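Long-range contact in ancylostoma secreted protein 1 (Necator americanus, PDB 3NT8), which is a secreted two-CAP-domain protein of the hookworm, probably associated with the transition of infective larvae to parasitism: residues A[227-238]-A[276-285]. Numbering follows the deposited sequence.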
loop_
_atom_site.group_PDB
_atom_site.type_symbol
_atom_site.label_atom_id
_atom_site.label_comp_id
_atom_site.label_asym_id
_atom_site.label_seq_id
_atom_site.Cartn_x
_atom_site.Cartn_y
_atom_site.Cartn_z
ATOM N N CYS A 227 -21.107 -4.180 -11.140
ATOM C CA CYS A 227 -20.946 -5.019 -12.324
ATOM C C CYS A 227 -21.312 -6.479 -12.043
ATOM O O CYS A 227 -20.457 -7.266 -11.731
ATOM C CB CYS A 227 -19.500 -4.942 -12.802
ATOM S SG CYS A 227 -18.875 -3.217 -13.128
ATOM N N PRO A 228 -22.598 -6.848 -12.145
ATOM C CA PRO A 228 -23.001 -8.204 -11.673
ATOM C C PRO A 228 -22.590 -9.344 -12.603
ATOM O O PRO A 228 -22.490 -10.487 -12.159
ATOM C CB PRO A 228 -24.535 -8.118 -11.587
ATOM C CG PRO A 228 -24.886 -6.649 -11.837
ATOM C CD PRO A 228 -23.750 -6.052 -12.601
ATOM N N SER A 229 -22.371 -9.044 -13.886
ATOM C CA SER A 229 -21.891 -10.030 -14.834
ATOM C C SER A 229 -20.421 -10.421 -14.676
ATOM O O SER A 229 -20.006 -11.443 -15.217
ATOM C CB SER A 229 -22.112 -9.509 -16.244
ATOM O OG SER A 229 -23.507 -9.350 -16.432
ATOM N N ASN A 230 -19.625 -9.616 -13.965
ATOM C CA ASN A 230 -18.203 -9.907 -13.784
ATOM C C ASN A 230 -17.943 -10.632 -12.456
ATOM O O ASN A 230 -18.694 -10.494 -11.474
ATOM C CB ASN A 230 -17.303 -8.620 -13.918
ATOM C CG ASN A 230 -17.508 -7.851 -15.254
ATOM O OD1 ASN A 230 -17.691 -8.457 -16.302
ATOM N ND2 ASN A 230 -17.407 -6.504 -15.214
ATOM N N THR A 231 -16.885 -11.425 -12.456
ATOM C CA THR A 231 -16.525 -12.282 -11.347
ATOM C C THR A 231 -15.093 -12.005 -11.052
ATOM O O THR A 231 -14.270 -11.997 -11.985
ATOM C CB THR A 231 -16.625 -13.801 -11.741
ATOM O OG1 THR A 231 -17.958 -14.090 -12.193
ATOM C CG2 THR A 231 -16.296 -14.693 -10.565
ATOM N N GLY A 232 -14.778 -11.807 -9.770
ATOM C CA GLY A 232 -13.400 -11.593 -9.310
ATOM C C GLY A 232 -13.198 -10.218 -8.669
ATOM O O GLY A 232 -12.178 -9.961 -8.022
ATOM N N MET A 233 -14.163 -9.322 -8.880
ATOM C CA MET A 233 -14.068 -7.995 -8.345
ATOM C C MET A 233 -15.278 -7.698 -7.496
ATOM O O MET A 233 -16.337 -8.294 -7.671
ATOM C CB MET A 233 -13.921 -6.953 -9.471
ATOM C CG MET A 233 -12.519 -6.780 -10.009
ATOM S SD MET A 233 -11.326 -5.998 -8.888
ATOM C CE MET A 233 -11.652 -4.308 -9.114
ATOM N N THR A 234 -15.090 -6.769 -6.556
ATOM C CA THR A 234 -16.100 -6.354 -5.615
ATOM C C THR A 234 -16.155 -4.858 -5.622
ATOM O O THR A 234 -15.205 -4.207 -6.020
ATOM C CB THR A 234 -15.774 -6.833 -4.162
ATOM O OG1 THR A 234 -14.465 -6.408 -3.757
ATOM C CG2 THR A 234 -15.817 -8.341 -4.083
ATOM N N ASP A 235 -17.266 -4.320 -5.124
ATOM C CA ASP A 235 -17.523 -2.902 -5.130
ATOM C C ASP A 235 -16.514 -2.110 -4.322
ATOM O O ASP A 235 -16.228 -0.981 -4.675
ATOM C CB ASP A 235 -18.938 -2.604 -4.641
ATOM C CG ASP A 235 -19.988 -3.204 -5.528
ATOM O OD1 ASP A 235 -19.819 -3.261 -6.775
ATOM O OD2 ASP A 235 -21.031 -3.619 -4.983
ATOM N N SER A 236 -15.986 -2.685 -3.240
ATOM C CA SER A 236 -15.069 -1.964 -2.407
ATOM C C SER A 236 -13.798 -1.709 -3.202
ATOM O O SER A 236 -13.288 -0.584 -3.217
ATOM C CB SER A 236 -14.819 -2.712 -1.063
ATOM O OG SER A 236 -13.794 -3.712 -1.151
ATOM N N VAL A 237 -13.325 -2.731 -3.917
ATOM C CA VAL A 237 -12.089 -2.639 -4.708
ATOM C C VAL A 237 -12.225 -1.648 -5.867
ATOM O O VAL A 237 -11.284 -0.884 -6.118
ATOM C CB VAL A 237 -11.574 -4.014 -5.167
ATOM C CG1 VAL A 237 -10.170 -3.925 -5.806
ATOM C CG2 VAL A 237 -11.509 -5.011 -3.947
ATOM N N ARG A 238 -13.398 -1.637 -6.513
ATOM C CA ARG A 238 -13.706 -0.705 -7.583
ATOM C C ARG A 238 -13.565 0.705 -7.060
ATOM O O ARG A 238 -12.882 1.539 -7.674
ATOM C CB ARG A 238 -15.115 -0.922 -8.135
ATOM C CG ARG A 238 -15.361 -2.318 -8.771
ATOM C CD ARG A 238 -16.784 -2.521 -9.332
ATOM N NE ARG A 238 -16.862 -3.786 -10.059
ATOM C CZ ARG A 238 -17.557 -4.854 -9.671
ATOM N NH1 ARG A 238 -18.281 -4.821 -8.558
ATOM N NH2 ARG A 238 -17.532 -5.961 -10.401
ATOM N N TYR A 276 -16.164 4.498 -13.369
ATOM C CA TYR A 276 -15.981 3.075 -13.434
ATOM C C TYR A 276 -16.824 2.406 -14.549
ATOM O O TYR A 276 -17.995 2.722 -14.729
ATOM C CB TYR A 276 -16.245 2.439 -12.062
ATOM C CG TYR A 276 -15.405 1.196 -11.891
ATOM C CD1 TYR A 276 -14.091 1.282 -11.476
ATOM C CD2 TYR A 276 -15.906 -0.072 -12.226
ATOM C CE1 TYR A 276 -13.306 0.151 -11.390
ATOM C CE2 TYR A 276 -15.144 -1.164 -12.111
ATOM C CZ TYR A 276 -13.851 -1.064 -11.679
ATOM O OH TYR A 276 -13.067 -2.204 -11.595
ATOM N N ASP A 277 -16.233 1.490 -15.310
ATOM C CA ASP A 277 -16.892 0.940 -16.482
ATOM C C ASP A 277 -16.760 -0.560 -16.472
ATOM O O ASP A 277 -15.631 -1.126 -16.508
ATOM C CB ASP A 277 -16.304 1.546 -17.757
ATOM C CG ASP A 277 -17.010 1.077 -19.004
ATOM O OD1 ASP A 277 -17.733 1.872 -19.599
ATOM O OD2 ASP A 277 -16.871 -0.082 -19.409
ATOM N N CYS A 278 -17.908 -1.228 -16.458
ATOM C CA CYS A 278 -17.953 -2.665 -16.338
ATOM C C CYS A 278 -17.254 -3.407 -17.464
ATOM O O CYS A 278 -16.563 -4.426 -17.217
ATOM C CB CYS A 278 -19.422 -3.107 -16.187
ATOM S SG CYS A 278 -20.109 -2.593 -14.619
ATOM N N GLU A 279 -17.421 -2.912 -18.693
ATOM C CA GLU A 279 -16.856 -3.548 -19.884
ATOM C C GLU A 279 -15.323 -3.466 -19.852
ATOM O O GLU A 279 -14.619 -4.382 -20.302
ATOM C CB GLU A 279 -17.420 -2.933 -21.217
ATOM C CG GLU A 279 -18.946 -3.091 -21.422
ATOM C CD GLU A 279 -19.412 -4.586 -21.559
ATOM O OE1 GLU A 279 -19.662 -5.017 -22.718
ATOM O OE2 GLU A 279 -19.534 -5.327 -20.529
ATOM N N VAL A 280 -14.831 -2.322 -19.391
ATOM C CA VAL A 280 -13.429 -2.072 -19.308
ATOM C C VAL A 280 -12.926 -2.982 -18.185
ATOM O O VAL A 280 -11.793 -3.476 -18.226
ATOM C CB VAL A 280 -13.084 -0.576 -19.024
ATOM C CG1 VAL A 280 -11.615 -0.408 -18.843
ATOM C CG2 VAL A 280 -13.567 0.382 -20.172
ATOM N N GLU A 281 -13.742 -3.185 -17.158
ATOM C CA GLU A 281 -13.358 -4.139 -16.125
ATOM C C GLU A 281 -13.289 -5.569 -16.689
ATOM O O GLU A 281 -12.392 -6.310 -16.368
ATOM C CB GLU A 281 -14.348 -4.121 -14.967
ATOM C CG GLU A 281 -13.890 -4.921 -13.736
ATOM C CD GLU A 281 -14.967 -4.942 -12.630
ATOM O OE1 GLU A 281 -15.988 -5.655 -12.793
ATOM O OE2 GLU A 281 -14.818 -4.233 -11.614
ATOM N N ALA A 282 -14.269 -5.946 -17.476
ATOM C CA ALA A 282 -14.371 -7.321 -17.976
ATOM C C ALA A 282 -13.151 -7.560 -18.838
ATOM O O ALA A 282 -12.630 -8.671 -18.860
ATOM C CB ALA A 282 -15.624 -7.503 -18.823
ATOM N N SER A 283 -12.680 -6.502 -19.524
ATOM C CA SER A 283 -11.494 -6.641 -20.353
ATOM C C SER A 283 -10.230 -6.734 -19.473
ATOM O O SER A 283 -9.236 -7.426 -19.785
ATOM C CB SER A 283 -11.435 -5.462 -21.352
ATOM O OG SER A 283 -10.260 -5.506 -22.088
ATOM N N ALA A 284 -10.204 -5.980 -18.384
ATOM C CA ALA A 284 -9.050 -6.160 -17.503
ATOM C C ALA A 284 -9.039 -7.516 -16.805
ATOM O O ALA A 284 -7.950 -8.038 -16.548
ATOM C CB ALA A 284 -8.941 -5.128 -16.547
ATOM N N ILE A 285 -10.219 -8.052 -16.489
ATOM C CA ILE A 285 -10.374 -9.367 -15.869
ATOM C C ILE A 285 -9.860 -10.496 -16.767
ATOM O O ILE A 285 -9.181 -11.377 -16.277
ATOM C CB ILE A 285 -11.826 -9.648 -15.460
ATOM C CG1 ILE A 285 -12.217 -8.723 -14.302
ATOM C CG2 ILE A 285 -12.019 -11.141 -15.076
ATOM C CD1 ILE A 285 -13.621 -8.887 -13.838
#
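Arg238 and Glu281 meet side-on in a two-nitrogen salt bridge: NE of Arg238 lies 2.6 Å from OE2 of Glu281, and NH2 of Arg238 lies 2.9 Å from OE1 of Glu281. Both carboxylate oxygens use their syn lone pairs, and the NH2 bond is nearly straight at 168°. Glu281 reaches across because its chain runs extended, with CG anti to the backbone N (chi1 -170°). Each oxygen takes a second donor on its anti side: ND2 of Asn230 meets OE1, and OH of Tyr276 lies 2.7 Å from OE2 of Glu281. Four bonds thus fix the rotation of this buried carboxylate. Arg238 NH1 turns the other way, salt-bridged to OD1 of Asp235 through a weak hydrogen bond and hydrogen-bonded to OD1 of Asn224.

ND2 of Asn230 also donates to Cys278 O, at 3.0 Å, a carbonyl that already accepts from Ala282 N, while OD1 rests against the methyl of Ala282.

Carbon contacts flank the polar groups. CB of Arg238 sits over the Tyr276 ring, 3.8 Å from its centroid, in a CH-pi contact; the methyl of Met233 touches the hydroxyl end of that ring, and CD1 of Ile285 reaches CB of Asn230.

Cys227 and Cys278 close a disulfide (chi3 -87°) at the first turn of helix 278-288, where Asp277 is the N-cap, its OD2 accepting from Val280 N. The first CAP domain has the matching disulfide Cys27-Cys76, likewise at a helix start (76-85). Disulfide and salt-bridge network tie the entry to helix 235-253 onto helix 278-288 in the alpha-beta-alpha sandwich of the CAP fold, whose helices pack on the central sheet.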